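Long-range contact in phosphopantothenoylcysteine decarboxylase (Cryptococcus neoformans, PDB 6EOA), which binds flavin mononucleotide and probably decarboxylates phosphopantothenoylcysteine in coenzyme A biosynthesis: residues A[33-38]-A[130-135]. Residues are numbered along the deposited sequence; the frame is centred on the assembly and turned at random.
Sequences GIFRVV and WADLVV
Val38 and Leu133 join the two strands at the buried end. Val38 N donates to Leu133 O at 2.9 Å, and Val135 N returns a bond to Val38 O at 2.9 Å, nearly straight at 174°. On one face of the sheet Val37 CG1 meets Val135 CG2 at 3.8 Å, and Phe35 CZ reaches Leu133 CB at 3.6 Å. Helix 222-237 packs against Phe35, Val37 and Val135 here. On the other face Val38 CG2 sits on Ala131 CB and the rim of the Trp130 ring, with Leu159 of helix 155-162 alongside. Strands 35-41 and 133-139 are neighbours in the middle of a parallel sheet with helices on both faces, the Rossmann-like 3-2-1-4-5-6 order of the flavoprotein fold. The FMN lies further along, about 14 Å from the side chain of Val134.

The start of the pairing is more open. Arg36 O takes Asp132 N at 2.7 Å and, weakly, Leu133 N. Asp132 turns its carboxylate back to strand 35-41, and OD2 accepts Arg36 N at 2.9 Å on its anti side, the donor 29° out of the carboxylate plane. Arg36 CB lies over the six-membered ring of Trp130, 3.5 Å from the centroid, a CH-pi contact. CG and CD continue across that face. The guanidinium stands nearly upright to the indole, 85° between planes, with Trp130 NE1 at its edge, and NH2 forms a salt bridge with Asp32.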
loop_
_atom_site.group_PDB
_atom_site.type_symbol
_atom_site.label_atom_id
_atom_site.label_comp_id
_atom_site.label_asym_id
_atom_site.label_seq_id
_atom_site.Cartn_x
_atom_site.Cartn_y
_atom_site.Cartn_z
ATOM N N GLY A 33 36.851 -13.507 4.079
ATOM C CA GLY A 33 36.647 -14.000 2.728
ATOM C C GLY A 33 35.238 -14.497 2.459
ATOM O O GLY A 33 35.039 -15.466 1.725
ATOM N N ILE A 34 34.252 -13.831 3.048
ATOM C CA ILE A 34 32.864 -14.247 2.888
ATOM C C ILE A 34 32.043 -13.188 2.160
ATOM O O ILE A 34 32.097 -12.005 2.496
ATOM C CB ILE A 34 32.215 -14.557 4.251
ATOM C CG1 ILE A 34 33.011 -15.649 4.972
ATOM C CG2 ILE A 34 30.762 -14.982 4.073
ATOM C CD1 ILE A 34 32.880 -15.615 6.478
ATOM N N PHE A 35 31.298 -13.627 1.149
ATOM C CA PHE A 35 30.403 -12.751 0.404
ATOM C C PHE A 35 28.979 -12.971 0.883
ATOM O O PHE A 35 28.510 -14.107 0.947
ATOM C CB PHE A 35 30.514 -13.016 -1.099
ATOM C CG PHE A 35 29.756 -12.037 -1.949
ATOM C CD1 PHE A 35 28.607 -12.421 -2.622
ATOM C CD2 PHE A 35 30.197 -10.730 -2.080
ATOM C CE1 PHE A 35 27.915 -11.519 -3.412
ATOM C CE2 PHE A 35 29.507 -9.826 -2.865
ATOM C CZ PHE A 35 28.365 -10.221 -3.531
ATOM N N ARG A 36 28.292 -11.885 1.219
ATOM C CA ARG A 36 26.987 -11.985 1.860
ATOM C C ARG A 36 25.865 -11.469 0.965
ATOM O O ARG A 36 25.853 -10.304 0.562
ATOM C CB ARG A 36 27.004 -11.231 3.190
ATOM C CG ARG A 36 27.980 -11.837 4.190
ATOM C CD ARG A 36 28.242 -10.932 5.377
ATOM N NE ARG A 36 28.907 -11.662 6.454
ATOM C CZ ARG A 36 30.224 -11.723 6.628
ATOM N NH1 ARG A 36 31.045 -11.089 5.797
ATOM N NH2 ARG A 36 30.724 -12.419 7.642
ATOM N N VAL A 37 24.925 -12.358 0.657
ATOM C CA VAL A 37 23.819 -12.041 -0.232
ATOM C C VAL A 37 22.500 -12.089 0.516
ATOM O O VAL A 37 22.204 -13.065 1.201
ATOM C CB VAL A 37 23.745 -13.018 -1.428
ATOM C CG1 VAL A 37 22.676 -12.578 -2.408
ATOM C CG2 VAL A 37 25.083 -13.115 -2.126
ATOM N N VAL A 38 21.714 -11.026 0.390
ATOM C CA VAL A 38 20.336 -11.054 0.848
ATOM C C VAL A 38 19.425 -11.318 -0.343
ATOM O O VAL A 38 19.416 -10.559 -1.313
ATOM C CB VAL A 38 19.925 -9.739 1.539
ATOM C CG1 VAL A 38 18.412 -9.670 1.693
ATOM C CG2 VAL A 38 20.606 -9.618 2.889
ATOM N N TRP A 130 24.701 -6.081 6.992
ATOM C CA TRP A 130 25.180 -7.417 6.662
ATOM C C TRP A 130 25.422 -7.614 5.165
ATOM O O TRP A 130 26.470 -8.118 4.756
ATOM C CB TRP A 130 24.164 -8.451 7.169
ATOM C CG TRP A 130 24.596 -9.884 7.060
ATOM C CD1 TRP A 130 25.340 -10.585 7.962
ATOM C CD2 TRP A 130 24.283 -10.799 6.000
ATOM N NE1 TRP A 130 25.523 -11.875 7.525
ATOM C CE2 TRP A 130 24.884 -12.032 6.323
ATOM C CE3 TRP A 130 23.562 -10.692 4.807
ATOM C CZ2 TRP A 130 24.784 -13.151 5.496
ATOM C CZ3 TRP A 130 23.464 -11.804 3.987
ATOM C CH2 TRP A 130 24.070 -13.017 4.336
ATOM N N ALA A 131 24.443 -7.209 4.358
ATOM C CA ALA A 131 24.427 -7.500 2.924
ATOM C C ALA A 131 25.574 -6.868 2.132
ATOM O O ALA A 131 25.875 -5.681 2.281
ATOM C CB ALA A 131 23.099 -7.058 2.330
ATOM N N ASP A 132 26.206 -7.678 1.288
ATOM C CA ASP A 132 27.159 -7.185 0.298
ATOM C C ASP A 132 26.442 -7.015 -1.032
ATOM O O ASP A 132 26.883 -6.270 -1.906
ATOM C CB ASP A 132 28.342 -8.144 0.143
ATOM C CG ASP A 132 29.178 -8.244 1.400
ATOM O OD1 ASP A 132 29.348 -7.211 2.081
ATOM O OD2 ASP A 132 29.661 -9.354 1.707
ATOM N N LEU A 133 25.329 -7.726 -1.170
ATOM C CA LEU A 133 24.528 -7.699 -2.384
ATOM C C LEU A 133 23.074 -7.992 -2.039
ATOM O O LEU A 133 22.788 -8.823 -1.178
ATOM C CB LEU A 133 25.055 -8.714 -3.404
ATOM C CG LEU A 133 24.244 -8.937 -4.685
ATOM C CD1 LEU A 133 24.195 -7.675 -5.536
ATOM C CD2 LEU A 133 24.807 -10.107 -5.488
ATOM N N VAL A 134 22.157 -7.292 -2.696
ATOM C CA VAL A 134 20.737 -7.574 -2.544
ATOM C C VAL A 134 20.166 -8.036 -3.877
ATOM O O VAL A 134 20.286 -7.340 -4.885
ATOM C CB VAL A 134 19.955 -6.348 -2.038
ATOM C CG1 VAL A 134 18.466 -6.655 -1.984
ATOM C CG2 VAL A 134 20.460 -5.927 -0.666
ATOM N N VAL A 135 19.558 -9.217 -3.880
ATOM C CA VAL A 135 18.965 -9.769 -5.094
ATOM C C VAL A 135 17.461 -9.960 -4.923
ATOM O O VAL A 135 17.011 -10.690 -4.040
ATOM C CB VAL A 135 19.615 -11.114 -5.480
ATOM C CG1 VAL A 135 19.101 -11.589 -6.831
ATOM C CG2 VAL A 135 21.137 -10.980 -5.510
#